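Local coordinates for GDSL-like protein (Roseburia intestinalis L1-82, PDB 6HFZ) that removes acetyl groups from acetylated mannans as a two-domain esterase of the SGNH (GDSL-like) hydrolase group in a commensal gut bacterium, at residues C287-K298 and D328-G339; A301-D309 and K342-T353. All coordinates share one frame; numbering follows the deposited sequence.

Interaction 1: C287-K298 and D328-G339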
loop_
_atom_site.group_PDB
_atom_site.type_symbol
_atom_site.label_atom_id
_atom_site.label_comp_id
_atom_site.label_asym_id
_atom_site.label_seq_id
_atom_site.Cartn_x
_atom_site.Cartn_y
_atom_site.Cartn_z
ATOM N N CYS A 287 7.212 -1.253 -19.526
ATOM C CA CYS A 287 6.325 -2.210 -20.172
ATOM C C CYS A 287 4.918 -2.159 -19.585
ATOM O O CYS A 287 3.990 -2.721 -20.203
ATOM C CB CYS A 287 6.861 -3.636 -20.108
ATOM S SG CYS A 287 7.066 -4.292 -18.435
ATOM N N ASN A 288 4.762 -1.550 -18.400
ATOM C CA ASN A 288 3.438 -1.371 -17.777
ATOM C C ASN A 288 3.156 0.128 -17.627
ATOM O O ASN A 288 4.069 0.878 -17.326
ATOM C CB ASN A 288 3.331 -2.023 -16.384
ATOM C CG ASN A 288 3.775 -3.471 -16.340
ATOM O OD1 ASN A 288 3.539 -4.213 -17.288
ATOM N ND2 ASN A 288 4.466 -3.869 -15.278
ATOM N N ILE A 289 1.889 0.503 -17.789
ATOM C CA ILE A 289 1.401 1.852 -17.541
ATOM C C ILE A 289 0.154 1.774 -16.676
ATOM O O ILE A 289 -0.792 1.078 -17.004
ATOM C CB ILE A 289 1.090 2.585 -18.844
ATOM C CG1 ILE A 289 2.285 2.589 -19.807
ATOM C CG2 ILE A 289 0.577 3.975 -18.533
ATOM C CD1 ILE A 289 3.411 3.440 -19.352
ATOM N N SER A 290 0.115 2.613 -15.641
ATOM C CA SER A 290 -1.031 2.735 -14.813
ATOM C C SER A 290 -1.301 4.225 -14.547
ATOM O O SER A 290 -0.438 5.085 -14.728
ATOM C CB SER A 290 -0.884 1.887 -13.571
ATOM O OG SER A 290 -0.024 2.511 -12.593
ATOM N N VAL A 291 -2.517 4.533 -14.131
ATOM C CA VAL A 291 -2.873 5.942 -13.903
ATOM C C VAL A 291 -3.596 6.082 -12.567
ATOM O O VAL A 291 -4.460 5.265 -12.213
ATOM C CB VAL A 291 -3.730 6.451 -15.068
ATOM C CG1 VAL A 291 -5.022 5.655 -15.213
ATOM C CG2 VAL A 291 -4.078 7.923 -14.925
ATOM N N GLN A 292 -3.237 7.145 -11.824
ATOM C CA GLN A 292 -3.881 7.459 -10.579
ATOM C C GLN A 292 -4.726 8.729 -10.732
ATOM O O GLN A 292 -4.251 9.703 -11.294
ATOM C CB GLN A 292 -2.847 7.724 -9.491
ATOM C CG GLN A 292 -2.149 6.491 -8.948
ATOM C CD GLN A 292 -1.307 6.938 -7.769
ATOM O OE1 GLN A 292 -0.368 7.724 -7.945
ATOM N NE2 GLN A 292 -1.680 6.496 -6.573
ATOM N N TYR A 293 -5.940 8.730 -10.175
ATOM C CA TYR A 293 -6.858 9.855 -10.308
ATOM C C TYR A 293 -7.917 9.801 -9.208
ATOM O O TYR A 293 -8.140 8.741 -8.617
ATOM C CB TYR A 293 -7.569 9.865 -11.679
ATOM C CG TYR A 293 -8.409 8.632 -11.992
ATOM C CD1 TYR A 293 -7.826 7.427 -12.395
ATOM C CD2 TYR A 293 -9.796 8.667 -11.914
ATOM C CE1 TYR A 293 -8.595 6.303 -12.708
ATOM C CE2 TYR A 293 -10.574 7.546 -12.200
ATOM C CZ TYR A 293 -9.975 6.361 -12.593
ATOM O OH TYR A 293 -10.746 5.269 -12.933
ATOM N N ARG A 294 -8.591 10.938 -8.981
ATOM C CA ARG A 294 -9.584 10.979 -7.941
ATOM C C ARG A 294 -10.925 10.427 -8.438
ATOM O O ARG A 294 -11.414 10.799 -9.508
ATOM C CB ARG A 294 -9.800 12.409 -7.439
ATOM C CG ARG A 294 -10.915 12.555 -6.403
ATOM C CD ARG A 294 -10.840 13.952 -5.784
ATOM N NE ARG A 294 -10.992 15.055 -6.730
ATOM C CZ ARG A 294 -10.457 16.257 -6.580
ATOM N NH1 ARG A 294 -9.701 16.529 -5.520
ATOM N NH2 ARG A 294 -10.585 17.178 -7.526
ATOM N N LYS A 295 -11.561 9.604 -7.588
ATOM C CA LYS A 295 -12.961 9.288 -7.676
ATOM C C LYS A 295 -13.642 9.991 -6.487
ATOM O O LYS A 295 -13.327 9.726 -5.323
ATOM C CB LYS A 295 -13.183 7.772 -7.663
ATOM C CG LYS A 295 -12.936 7.065 -8.983
ATOM C CD LYS A 295 -13.303 5.616 -8.968
ATOM C CE LYS A 295 -13.100 4.979 -10.322
ATOM N NZ LYS A 295 -13.040 3.497 -10.248
ATOM N N SER A 296 -14.538 10.927 -6.815
ATOM C CA SER A 296 -15.082 11.917 -5.909
ATOM C C SER A 296 -16.466 11.482 -5.417
ATOM O O SER A 296 -17.294 11.037 -6.182
ATOM C CB SER A 296 -15.135 13.276 -6.590
ATOM O OG SER A 296 -15.891 14.192 -5.795
ATOM N N VAL A 297 -16.715 11.601 -4.117
ATOM C CA VAL A 297 -18.069 11.397 -3.603
ATOM C C VAL A 297 -18.870 12.700 -3.677
ATOM O O VAL A 297 -20.091 12.698 -3.387
ATOM C CB VAL A 297 -18.053 10.863 -2.165
ATOM C CG1 VAL A 297 -17.571 9.403 -2.156
ATOM C CG2 VAL A 297 -17.231 11.751 -1.242
ATOM N N LYS A 298 -18.191 13.798 -3.995
ATOM C CA LYS A 298 -18.846 15.082 -4.285
ATOM C C LYS A 298 -19.193 15.098 -5.770
ATOM O O LYS A 298 -18.282 15.129 -6.589
ATOM C CB LYS A 298 -17.921 16.244 -3.924
ATOM C CG LYS A 298 -17.710 16.442 -2.431
ATOM C CD LYS A 298 -16.885 17.663 -2.105
ATOM C CE LYS A 298 -16.078 17.498 -0.831
ATOM N NZ LYS A 298 -15.644 18.811 -0.295
ATOM N N ASP A 328 -13.771 9.852 -0.882
ATOM C CA ASP A 328 -13.005 9.930 -2.135
ATOM C C ASP A 328 -12.008 8.761 -2.160
ATOM O O ASP A 328 -11.443 8.385 -1.111
ATOM C CB ASP A 328 -12.263 11.269 -2.222
ATOM C CG ASP A 328 -13.152 12.491 -2.414
ATOM O OD1 ASP A 328 -14.312 12.322 -2.804
ATOM O OD2 ASP A 328 -12.673 13.596 -2.131
ATOM N N LYS A 329 -11.782 8.199 -3.351
ATOM C CA LYS A 329 -10.812 7.134 -3.533
ATOM C C LYS A 329 -9.703 7.652 -4.445
ATOM O O LYS A 329 -9.970 8.331 -5.475
ATOM C CB LYS A 329 -11.488 5.909 -4.142
ATOM C CG LYS A 329 -10.581 4.725 -4.473
ATOM C CD LYS A 329 -11.325 3.578 -5.128
ATOM C CE LYS A 329 -10.511 2.301 -5.157
ATOM N NZ LYS A 329 -11.139 1.300 -6.052
ATOM N N LEU A 330 -8.477 7.304 -4.085
ATOM C CA LEU A 330 -7.316 7.472 -4.975
ATOM C C LEU A 330 -7.224 6.251 -5.901
ATOM O O LEU A 330 -6.571 5.238 -5.615
ATOM C CB LEU A 330 -6.073 7.667 -4.115
ATOM C CG LEU A 330 -4.766 7.736 -4.888
ATOM C CD1 LEU A 330 -4.844 8.762 -6.010
ATOM C CD2 LEU A 330 -3.586 7.995 -3.992
ATOM N N GLU A 331 -7.918 6.331 -7.048
ATOM C CA GLU A 331 -8.034 5.201 -7.928
ATOM C C GLU A 331 -6.693 4.959 -8.626
ATOM O O GLU A 331 -5.957 5.910 -8.960
ATOM C CB GLU A 331 -9.185 5.401 -8.908
ATOM C CG GLU A 331 -9.467 4.169 -9.771
ATOM C CD GLU A 331 -9.779 2.910 -8.968
ATOM O OE1 GLU A 331 -10.957 2.744 -8.633
ATOM O OE2 GLU A 331 -8.837 2.133 -8.602
ATOM N N LEU A 332 -6.389 3.678 -8.889
ATOM C CA LEU A 332 -5.229 3.311 -9.719
ATOM C C LEU A 332 -5.685 2.238 -10.704
ATOM O O LEU A 332 -6.027 1.126 -10.270
ATOM C CB LEU A 332 -4.093 2.819 -8.830
ATOM C CG LEU A 332 -2.719 2.661 -9.483
ATOM C CD1 LEU A 332 -1.624 2.647 -8.431
ATOM C CD2 LEU A 332 -2.632 1.427 -10.361
ATOM N N ASP A 333 -5.674 2.567 -11.991
ATOM C CA ASP A 333 -6.135 1.658 -13.031
ATOM C C ASP A 333 -4.946 1.231 -13.861
ATOM O O ASP A 333 -4.138 2.088 -14.338
ATOM C CB ASP A 333 -7.201 2.277 -13.935
ATOM C CG ASP A 333 -8.573 2.543 -13.352
ATOM O OD1 ASP A 333 -8.968 1.867 -12.385
ATOM O OD2 ASP A 333 -9.295 3.388 -13.950
ATOM N N THR A 334 -4.825 -0.080 -14.093
ATOM C CA THR A 334 -3.734 -0.567 -14.934
ATOM C C THR A 334 -4.187 -0.480 -16.392
ATOM O O THR A 334 -5.250 -1.025 -16.705
ATOM C CB THR A 334 -3.287 -1.996 -14.580
ATOM O OG1 THR A 334 -2.850 -2.035 -13.220
ATOM C CG2 THR A 334 -2.146 -2.465 -15.463
ATOM N N ILE A 335 -3.435 0.241 -17.233
ATOM C CA ILE A 335 -3.871 0.555 -18.628
ATOM C C ILE A 335 -3.172 -0.368 -19.627
ATOM O O ILE A 335 -3.820 -0.821 -20.585
ATOM C CB ILE A 335 -3.649 2.047 -18.965
ATOM C CG1 ILE A 335 -4.332 2.979 -17.965
ATOM C CG2 ILE A 335 -4.108 2.355 -20.372
ATOM C CD1 ILE A 335 -5.769 2.646 -17.705
ATOM N N LEU A 336 -1.860 -0.553 -19.454
ATOM C CA LEU A 336 -1.007 -1.427 -20.250
ATOM C C LEU A 336 -0.290 -2.360 -19.279
ATOM O O LEU A 336 0.318 -1.866 -18.328
ATOM C CB LEU A 336 0.052 -0.619 -21.009
ATOM C CG LEU A 336 0.978 -1.440 -21.915
ATOM C CD1 LEU A 336 0.171 -2.112 -23.034
ATOM C CD2 LEU A 336 2.096 -0.595 -22.490
ATOM N N GLU A 337 -0.310 -3.667 -19.561
ATOM C CA GLU A 337 0.462 -4.608 -18.767
ATOM C C GLU A 337 1.217 -5.597 -19.681
ATOM O O GLU A 337 0.639 -6.175 -20.608
ATOM C CB GLU A 337 -0.449 -5.357 -17.798
ATOM C CG GLU A 337 0.336 -6.239 -16.843
ATOM C CD GLU A 337 -0.463 -6.823 -15.690
ATOM O OE1 GLU A 337 -1.420 -7.581 -15.945
ATOM O OE2 GLU A 337 -0.091 -6.541 -14.536
ATOM N N HIS A 338 2.505 -5.767 -19.376
ATOM C CA HIS A 338 3.425 -6.671 -20.029
ATOM C C HIS A 338 3.501 -6.345 -21.530
ATOM O O HIS A 338 3.548 -7.254 -22.350
ATOM C CB HIS A 338 3.055 -8.124 -19.760
ATOM C CG HIS A 338 3.057 -8.514 -18.323
ATOM N ND1 HIS A 338 2.363 -9.613 -17.876
ATOM C CD2 HIS A 338 3.676 -7.969 -17.252
ATOM C CE1 HIS A 338 2.525 -9.724 -16.566
ATOM N NE2 HIS A 338 3.330 -8.713 -16.160
ATOM N N GLY A 339 3.512 -5.045 -21.846
ATOM C CA GLY A 339 3.660 -4.522 -23.180
ATOM C C GLY A 339 5.117 -4.395 -23.568
ATOM O O GLY A 339 5.986 -4.951 -22.947
HETATM O O HOH W 1 -3.634 4.557 -5.699
HETATM O O HOH W 2 -11.467 1.951 -12.160
HETATM O O HOH W 3 -14.238 15.113 -3.898
#
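Over one face of the Tyr293 ring lies CB of Glu331, 3.8 Å above the plane and offset toward the rim, a CH-pi contact; at the ring's edge sits the carboxylate of Asp333, its plane turned 67° from the ring. Both acids belong to 328-339, which pairs with 287-298 as antiparallel strands of a beta-sandwich domain. The phenol OH of Tyr293 donates to Asp333 OD2 at 2.6 Å, meeting that oxygen from above the carboxylate plane. Tyr293 CG stands between its own backbone N and carbonyl carbon (chi1 60°), which lays the ring alongside Glu331.

Beyond the ring, Glu331 bends and takes two lysines on OE1. Lys295 NZ meets Glu331 OE1 at 2.7 Å on the anti side, Lys329 NZ on the syn side, from opposite faces of the carboxylate; the two positive charges probably hold Glu331 ionised. The opposite face, with Leu330 and Leu332, carries Gln292, whose CG packs on Leu332 while Gln292 OE1 is hydrogen-bonded to Ser365 OG of strand 361-370.

A classic beta bulge interrupts the ladder where the backbone N atoms of Ile335 and Leu336 both donate to Ile289 O. Near the far end, His338 N points almost straight at Asn288 OD1, 2.8 Å away, with an N-H...O angle of 179°.

Interaction 2: A301-D309 and K342-T353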
loop_
_atom_site.group_PDB
_atom_site.type_symbol
_atom_site.label_atom_id
_atom_site.label_comp_id
_atom_site.label_asym_id
_atom_site.label_seq_id
_atom_site.Cartn_x
_atom_site.Cartn_y
_atom_site.Cartn_z
ATOM N N ALA A 301 -19.009 14.964 -11.235
ATOM C CA ALA A 301 -17.619 15.225 -11.563
ATOM C C ALA A 301 -17.351 14.833 -13.021
ATOM O O ALA A 301 -18.169 14.163 -13.666
ATOM C CB ALA A 301 -16.735 14.452 -10.618
ATOM N N PRO A 302 -16.227 15.286 -13.598
ATOM C CA PRO A 302 -15.905 15.021 -14.991
ATOM C C PRO A 302 -15.505 13.573 -15.252
ATOM O O PRO A 302 -15.259 12.799 -14.300
ATOM C CB PRO A 302 -14.683 15.892 -15.269
ATOM C CG PRO A 302 -14.756 16.959 -14.237
ATOM C CD PRO A 302 -15.258 16.222 -13.016
ATOM N N VAL A 303 -15.498 13.240 -16.534
ATOM C CA VAL A 303 -15.024 11.974 -17.056
ATOM C C VAL A 303 -13.892 12.284 -18.017
ATOM O O VAL A 303 -13.984 13.261 -18.769
ATOM C CB VAL A 303 -16.150 11.192 -17.754
ATOM C CG1 VAL A 303 -15.631 9.877 -18.311
ATOM C CG2 VAL A 303 -17.347 10.969 -16.816
ATOM N N ALA A 304 -12.818 11.496 -17.949
ATOM C CA ALA A 304 -11.703 11.599 -18.884
ATOM C C ALA A 304 -11.502 10.267 -19.604
ATOM O O ALA A 304 -12.091 9.271 -19.223
ATOM C CB ALA A 304 -10.449 12.002 -18.149
ATOM N N GLU A 305 -10.593 10.279 -20.575
ATOM C CA GLU A 305 -10.095 9.092 -21.236
ATOM C C GLU A 305 -8.564 9.181 -21.258
ATOM O O GLU A 305 -7.947 10.297 -21.298
ATOM C CB GLU A 305 -10.715 8.955 -22.630
ATOM C CG GLU A 305 -10.089 9.861 -23.676
ATOM C CD GLU A 305 -10.757 9.870 -25.054
ATOM O OE1 GLU A 305 -11.532 8.907 -25.346
ATOM O OE2 GLU A 305 -10.530 10.863 -25.817
ATOM N N ILE A 306 -7.918 8.018 -21.175
ATOM C CA ILE A 306 -6.487 7.892 -21.294
ATOM C C ILE A 306 -6.186 6.995 -22.517
ATOM O O ILE A 306 -6.846 5.970 -22.721
ATOM C CB ILE A 306 -5.867 7.330 -19.988
ATOM C CG1 ILE A 306 -4.349 7.258 -20.085
ATOM C CG2 ILE A 306 -6.475 6.000 -19.584
ATOM C CD1 ILE A 306 -3.656 7.159 -18.745
ATOM N N ILE A 307 -5.222 7.446 -23.323
ATOM C CA ILE A 307 -4.844 6.861 -24.560
ATOM C C ILE A 307 -3.341 6.629 -24.529
ATOM O O ILE A 307 -2.575 7.522 -24.179
ATOM C CB ILE A 307 -5.216 7.794 -25.722
ATOM C CG1 ILE A 307 -6.724 8.047 -25.774
ATOM C CG2 ILE A 307 -4.695 7.231 -27.042
ATOM C CD1 ILE A 307 -7.133 9.066 -26.823
ATOM N N VAL A 308 -2.913 5.423 -24.921
ATOM C CA VAL A 308 -1.523 5.084 -24.908
ATOM C C VAL A 308 -1.096 4.873 -26.372
ATOM O O VAL A 308 -1.765 4.106 -27.074
ATOM C CB VAL A 308 -1.249 3.855 -24.024
ATOM C CG1 VAL A 308 0.198 3.415 -24.079
ATOM C CG2 VAL A 308 -1.635 4.136 -22.588
ATOM N N ASP A 309 -0.027 5.565 -26.779
ATOM C CA ASP A 309 0.623 5.414 -28.092
ATOM C C ASP A 309 -0.396 5.601 -29.234
ATOM O O ASP A 309 -0.393 4.824 -30.202
ATOM C CB ASP A 309 1.271 4.023 -28.165
ATOM C CG ASP A 309 2.421 3.831 -27.190
ATOM O OD1 ASP A 309 3.146 4.835 -26.961
ATOM O OD2 ASP A 309 2.581 2.670 -26.667
ATOM N N LYS A 342 9.377 0.518 -23.777
ATOM C CA LYS A 342 9.808 1.655 -24.565
ATOM C C LYS A 342 9.235 2.927 -23.934
ATOM O O LYS A 342 8.464 2.866 -22.972
ATOM C CB LYS A 342 9.340 1.486 -26.016
ATOM C CG LYS A 342 7.838 1.482 -26.235
ATOM C CD LYS A 342 7.423 1.642 -27.699
ATOM C CE LYS A 342 5.923 1.554 -27.864
ATOM N NZ LYS A 342 5.462 2.155 -29.142
ATOM N N VAL A 343 9.621 4.082 -24.470
ATOM C CA VAL A 343 9.009 5.331 -24.055
ATOM C C VAL A 343 7.624 5.432 -24.705
ATOM O O VAL A 343 7.516 5.645 -25.892
ATOM C CB VAL A 343 9.899 6.552 -24.373
ATOM C CG1 VAL A 343 10.142 6.735 -25.865
ATOM C CG2 VAL A 343 9.302 7.824 -23.805
ATOM N N HIS A 344 6.557 5.253 -23.924
ATOM C CA HIS A 344 5.182 5.338 -24.390
ATOM C C HIS A 344 4.706 6.795 -24.365
ATOM O O HIS A 344 5.037 7.514 -23.444
ATOM C CB HIS A 344 4.252 4.474 -23.523
ATOM C CG HIS A 344 4.607 3.022 -23.600
ATOM N ND1 HIS A 344 4.132 2.223 -24.618
ATOM C CD2 HIS A 344 5.417 2.244 -22.842
ATOM C CE1 HIS A 344 4.619 1.003 -24.480
ATOM N NE2 HIS A 344 5.393 0.979 -23.370
ATOM N N LYS A 345 3.874 7.171 -25.335
ATOM C CA LYS A 345 3.206 8.438 -25.280
ATOM C C LYS A 345 1.866 8.201 -24.585
ATOM O O LYS A 345 1.138 7.245 -24.891
ATOM C CB LYS A 345 3.065 9.066 -26.670
ATOM C CG LYS A 345 2.136 10.268 -26.714
ATOM C CD LYS A 345 2.175 11.036 -28.030
ATOM C CE LYS A 345 1.227 12.221 -28.062
ATOM N NZ LYS A 345 -0.193 11.808 -27.957
ATOM N N VAL A 346 1.570 9.059 -23.609
ATOM C CA VAL A 346 0.356 8.944 -22.878
ATOM C C VAL A 346 -0.387 10.275 -22.938
ATOM O O VAL A 346 0.178 11.332 -22.689
ATOM C CB VAL A 346 0.625 8.512 -21.423
ATOM C CG1 VAL A 346 -0.687 8.353 -20.675
ATOM C CG2 VAL A 346 1.465 7.252 -21.366
ATOM N N GLU A 347 -1.681 10.202 -23.179
ATOM C CA GLU A 347 -2.487 11.374 -23.219
ATOM C C GLU A 347 -3.716 11.141 -22.344
ATOM O O GLU A 347 -4.330 10.094 -22.415
ATOM C CB GLU A 347 -2.849 11.684 -24.681
ATOM C CG GLU A 347 -3.801 12.861 -24.807
ATOM C CD GLU A 347 -4.086 13.346 -26.221
ATOM O OE1 GLU A 347 -4.101 12.501 -27.170
ATOM O OE2 GLU A 347 -4.293 14.579 -26.371
ATOM N N VAL A 348 -4.075 12.151 -21.549
ATOM C CA VAL A 348 -5.327 12.151 -20.823
ATOM C C VAL A 348 -6.115 13.392 -21.278
ATOM O O VAL A 348 -5.542 14.459 -21.342
ATOM C CB VAL A 348 -5.062 12.161 -19.306
ATOM C CG1 VAL A 348 -6.362 12.179 -18.524
ATOM C CG2 VAL A 348 -4.186 10.980 -18.893
ATOM N N ARG A 349 -7.399 13.213 -21.590
ATOM C CA ARG A 349 -8.270 14.275 -22.113
ATOM C C ARG A 349 -9.615 14.210 -21.397
ATOM O O ARG A 349 -10.166 13.147 -21.259
ATOM C CB ARG A 349 -8.545 14.023 -23.608
ATOM C CG ARG A 349 -9.279 15.152 -24.323
ATOM C CD ARG A 349 -9.315 14.934 -25.860
ATOM N NE ARG A 349 -10.077 16.013 -26.524
ATOM C CZ ARG A 349 -9.523 17.113 -27.038
ATOM N NH1 ARG A 349 -8.211 17.231 -27.079
ATOM N NH2 ARG A 349 -10.273 18.077 -27.543
ATOM N N LEU A 350 -10.215 15.360 -21.074
ATOM C CA LEU A 350 -11.556 15.356 -20.514
ATOM C C LEU A 350 -12.587 15.184 -21.635
ATOM O O LEU A 350 -12.475 15.863 -22.661
ATOM C CB LEU A 350 -11.771 16.673 -19.766
ATOM C CG LEU A 350 -11.695 16.601 -18.240
ATOM C CD1 LEU A 350 -10.458 15.921 -17.735
ATOM C CD2 LEU A 350 -11.850 17.962 -17.595
ATOM N N THR A 351 -13.521 14.251 -21.433
ATOM C CA THR A 351 -14.560 13.872 -22.432
ATOM C C THR A 351 -15.980 14.246 -22.000
ATOM O O THR A 351 -16.846 14.400 -22.884
ATOM C CB THR A 351 -14.489 12.373 -22.740
ATOM O OG1 THR A 351 -14.760 11.639 -21.544
ATOM C CG2 THR A 351 -13.141 11.966 -23.283
ATOM N N GLU A 352 -16.263 14.344 -20.693
ATOM C CA GLU A 352 -17.602 14.750 -20.183
ATOM C C GLU A 352 -17.415 15.732 -19.013
ATOM O O GLU A 352 -16.541 15.546 -18.160
ATOM C CB GLU A 352 -18.461 13.562 -19.710
ATOM C CG GLU A 352 -18.562 12.406 -20.707
ATOM C CD GLU A 352 -19.312 11.176 -20.198
ATOM O OE1 GLU A 352 -18.980 10.035 -20.640
ATOM O OE2 GLU A 352 -20.246 11.351 -19.361
ATOM N N THR A 353 -18.188 16.817 -19.034
ATOM C CA THR A 353 -18.283 17.795 -17.971
ATOM C C THR A 353 -19.756 18.119 -17.736
ATOM O O THR A 353 -20.601 17.792 -18.582
ATOM C CB THR A 353 -17.520 19.094 -18.260
ATOM O OG1 THR A 353 -18.049 19.725 -19.443
ATOM C CG2 THR A 353 -16.029 18.833 -18.349
#
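With CG set beside its backbone N (chi1 -66°), Asp309 swings its carboxylate over to 342-353, where His344, placed likewise (chi1 -63°), offers the ND1 edge of its ring. His344 ND1 donates to the syn lone pair of Asp309 OD2 at 2.6 Å, and the oxygen lies in the ring plane although the two flat groups are turned 33° apart. The other oxygen is used as well: Lys345 N meets Asp309 OD1 at 2.9 Å, nearly in line with the C-O bond. Two bonds to successive residues thus fix the rotation of the carboxylate. His344 NE2 is taken up by the carbonyl of Glu340, and CG of Lys342 covers one face of the ring, so the imidazole is held at its edge and from above.

Along the buried face, Ile306 rests CD1 against two valines, 3.7 Å from Val346 CG1 and 3.9 Å from Val348 CG2. Ala304 CB continues this apolar row against Leu350 CD1. On the other face, the methyl CG2 of Thr351 sits 3.6 Å from Glu305 CD, the side chains crossing at about a right angle. Val303 lies beside Glu352, whose OE1 forms a salt bridge with Arg317.

The N atoms of Thr351 and Glu352 share Val303 O, reaching it from the same face of its carbonyl plane. Both residues face Val303: a classic beta bulge within the antiparallel five-stranded sheet of a beta-sandwich.

Interactions 1 and 2 belong to opposing sheets of one beta-sandwich, their centres about 11 Å apart, and the chain alternates between them: 287-298 leads to 301-309, and 328-339 to 342-353. The sheets meet mostly through apolar side chains: Val291 CB lies 3.7 Å from Ile306 CD1, and Ile335 CG2 lies 3.8 Å from Val308 CG2. The His344 ring joins this packing, its CE1 3.6 Å from Leu336 CD2. Interaction 1 also faces the SGNH-hydrolase domain through Gln85 and Phe86 of helix 84-96; there Ser41, His193 and Asp190 are arranged consistently with a catalytic triad. Its Arg294 forms a salt bridge with a bound EPE, probably from the crystallisation liquor. Interaction 2 lies farther out, its centre about 25 Å from the chain's centre, against about 14 Å for that of interaction 1.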